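Local coordinates for protein phosphatase 2C (Toxoplasma gondii, PDB 3D8K) that probably removes phosphate from phosphoserine and phosphothreonine in proteins, as a manganese- or magnesium-dependent phosphatase of the PP2C family, at residues C[196-199]-C[200-204]. Numbering follows the deposited sequence.
Sequences SSHK and ERHRV. With SO4 (sulfate ion), chain G.
His198 and Arg201 both carry CG opposite the backbone N (chi1 -172° in Arg201), and the Arg201 chain then bends at chi3, which turns its guanidinium back toward the start of the helix. There Arg201 NH1 donates to His198 ND1 over 3.1 Å. The acceptor lies in the guanidinium plane but the donor is tilted out of the imidazole plane; the two flat groups stand 51° apart. This is consistent with ND1 being the unprotonated ring nitrogen. NH1 also approaches O4 of a sulfate, probably a crystallisation ion, but so closely that the detail of this bond is doubtful. Arg201 NE bonds weakly to the Ala195 carbonyl.

His202 lies one turn beyond His198. It directs a ring edge toward the His198 face in an offset edge-to-face pair, with centroids 5.9 Å apart. Its backbone N bonds to His198 O.

Ser197 is the N-cap. Its OG accepts from Glu200 N at 3.2 Å in a nearly straight bond (167°), and OG also lies against Glu200 CG. Ser197 O takes Arg201 N at 2.9 Å, the first of the helical i to i+4 bonds here, and Arg203 N to Lys199 O repeats the pattern.

On a different side of the helix, buried Glu200 forms a salt bridge with Arg203, OE1 to NH2 at 2.7 Å. The nitrogen meets OE1 on its syn side. OE1 also bonds to Thr227 OG1, while Arg203 reaches the carbonyls of Thr227 and Leu247, so the pair ties the helix to the following loops. The short helix 198-206 is at the surface; in the chain it follows strand 185-188, an outermost strand of the eight-stranded sheet, and precedes the small strands 211-214 and 217-220.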
loop_
_atom_site.group_PDB
_atom_site.type_symbol
_atom_site.label_atom_id
_atom_site.label_comp_id
_atom_site.label_asym_id
_atom_site.label_seq_id
_atom_site.Cartn_x
_atom_site.Cartn_y
_atom_site.Cartn_z
ATOM N N SER C 196 5.103 12.531 50.194
ATOM C CA SER C 196 6.259 11.764 50.631
ATOM C C SER C 196 7.505 12.225 49.907
ATOM O O SER C 196 8.608 12.084 50.425
ATOM C CB SER C 196 6.051 10.270 50.372
ATOM O OG SER C 196 5.140 9.703 51.292
ATOM N N SER C 197 7.332 12.783 48.715
ATOM C CA SER C 197 8.468 13.245 47.922
ATOM C C SER C 197 9.070 14.550 48.424
ATOM O O SER C 197 8.551 15.625 48.139
ATOM C CB SER C 197 8.056 13.407 46.459
ATOM O OG SER C 197 9.084 14.035 45.718
ATOM N N HIS C 198 10.176 14.455 49.156
ATOM C CA HIS C 198 10.832 15.644 49.688
ATOM C C HIS C 198 10.826 16.782 48.677
ATOM O O HIS C 198 10.528 17.919 49.031
ATOM C CB HIS C 198 12.279 15.349 50.095
ATOM C CG HIS C 198 13.000 16.541 50.649
ATOM N ND1 HIS C 198 12.584 17.203 51.788
ATOM C CD2 HIS C 198 14.093 17.209 50.208
ATOM C CE1 HIS C 198 13.387 18.225 52.021
ATOM N NE2 HIS C 198 14.311 18.251 51.077
ATOM N N LYS C 199 11.145 16.486 47.421
ATOM C CA LYS C 199 11.170 17.534 46.410
ATOM C C LYS C 199 9.782 18.115 46.128
ATOM O O LYS C 199 9.613 19.336 46.088
ATOM C CB LYS C 199 11.799 17.011 45.115
ATOM C CG LYS C 199 13.294 16.692 45.224
ATOM C CD LYS C 199 14.182 17.924 45.066
ATOM C CE LYS C 199 14.086 18.496 43.650
ATOM N NZ LYS C 199 14.962 19.689 43.441
ATOM N N GLU C 200 8.790 17.251 45.945
ATOM C CA GLU C 200 7.434 17.703 45.661
ATOM C C GLU C 200 6.850 18.558 46.776
ATOM O O GLU C 200 6.406 19.684 46.557
ATOM C CB GLU C 200 6.534 16.500 45.409
ATOM C CG GLU C 200 6.807 15.853 44.081
ATOM C CD GLU C 200 6.595 16.824 42.948
ATOM O OE1 GLU C 200 5.456 17.292 42.783
ATOM O OE2 GLU C 200 7.563 17.130 42.231
ATOM N N ARG C 201 6.842 17.995 47.972
ATOM C CA ARG C 201 6.339 18.665 49.150
ATOM C C ARG C 201 7.064 20.005 49.257
ATOM O O ARG C 201 6.484 21.017 49.646
ATOM C CB ARG C 201 6.652 17.797 50.365
ATOM C CG ARG C 201 6.039 18.231 51.669
ATOM C CD ARG C 201 6.930 17.796 52.838
ATOM N NE ARG C 201 7.431 16.425 52.720
ATOM C CZ ARG C 201 8.716 16.105 52.603
ATOM N NH1 ARG C 201 9.644 17.052 52.587
ATOM N NH2 ARG C 201 9.077 14.833 52.495
ATOM N N HIS C 202 8.337 20.019 48.901
ATOM C CA HIS C 202 9.087 21.252 48.982
ATOM C C HIS C 202 8.633 22.269 47.936
ATOM O O HIS C 202 8.325 23.413 48.272
ATOM C CB HIS C 202 10.579 20.988 48.833
ATOM C CG HIS C 202 11.419 22.094 49.370
ATOM N ND1 HIS C 202 11.394 23.367 48.840
ATOM C CD2 HIS C 202 12.242 22.149 50.445
ATOM C CE1 HIS C 202 12.162 24.159 49.566
ATOM N NE2 HIS C 202 12.689 23.445 50.547
ATOM N N ARG C 203 8.595 21.852 46.672
ATOM C CA ARG C 203 8.156 22.731 45.596
ATOM C C ARG C 203 6.838 23.392 45.962
ATOM O O ARG C 203 6.739 24.614 46.035
ATOM C CB ARG C 203 7.963 21.945 44.293
ATOM C CG ARG C 203 7.298 22.766 43.184
ATOM C CD ARG C 203 7.215 22.013 41.874
ATOM N NE ARG C 203 6.375 20.827 41.984
ATOM C CZ ARG C 203 5.060 20.867 42.162
ATOM N NH1 ARG C 203 4.444 22.036 42.240
ATOM N NH2 ARG C 203 4.367 19.744 42.280
ATOM N N VAL C 204 5.826 22.564 46.189
ATOM C CA VAL C 204 4.494 23.037 46.534
ATOM C C VAL C 204 4.481 24.020 47.695
ATOM O O VAL C 204 3.970 25.131 47.563
ATOM C CB VAL C 204 3.553 21.862 46.898
ATOM C CG1 VAL C 204 2.213 22.394 47.332
ATOM C CG2 VAL C 204 3.392 20.925 45.709
HETATM S S SO4 G . 9.016 19.589 54.950
HETATM O O1 SO4 G . 8.646 21.004 55.075
HETATM O O2 SO4 G . 10.145 19.303 55.862
HETATM O O3 SO4 G . 7.871 18.750 55.315
HETATM O O4 SO4 G . 9.419 19.326 53.559
#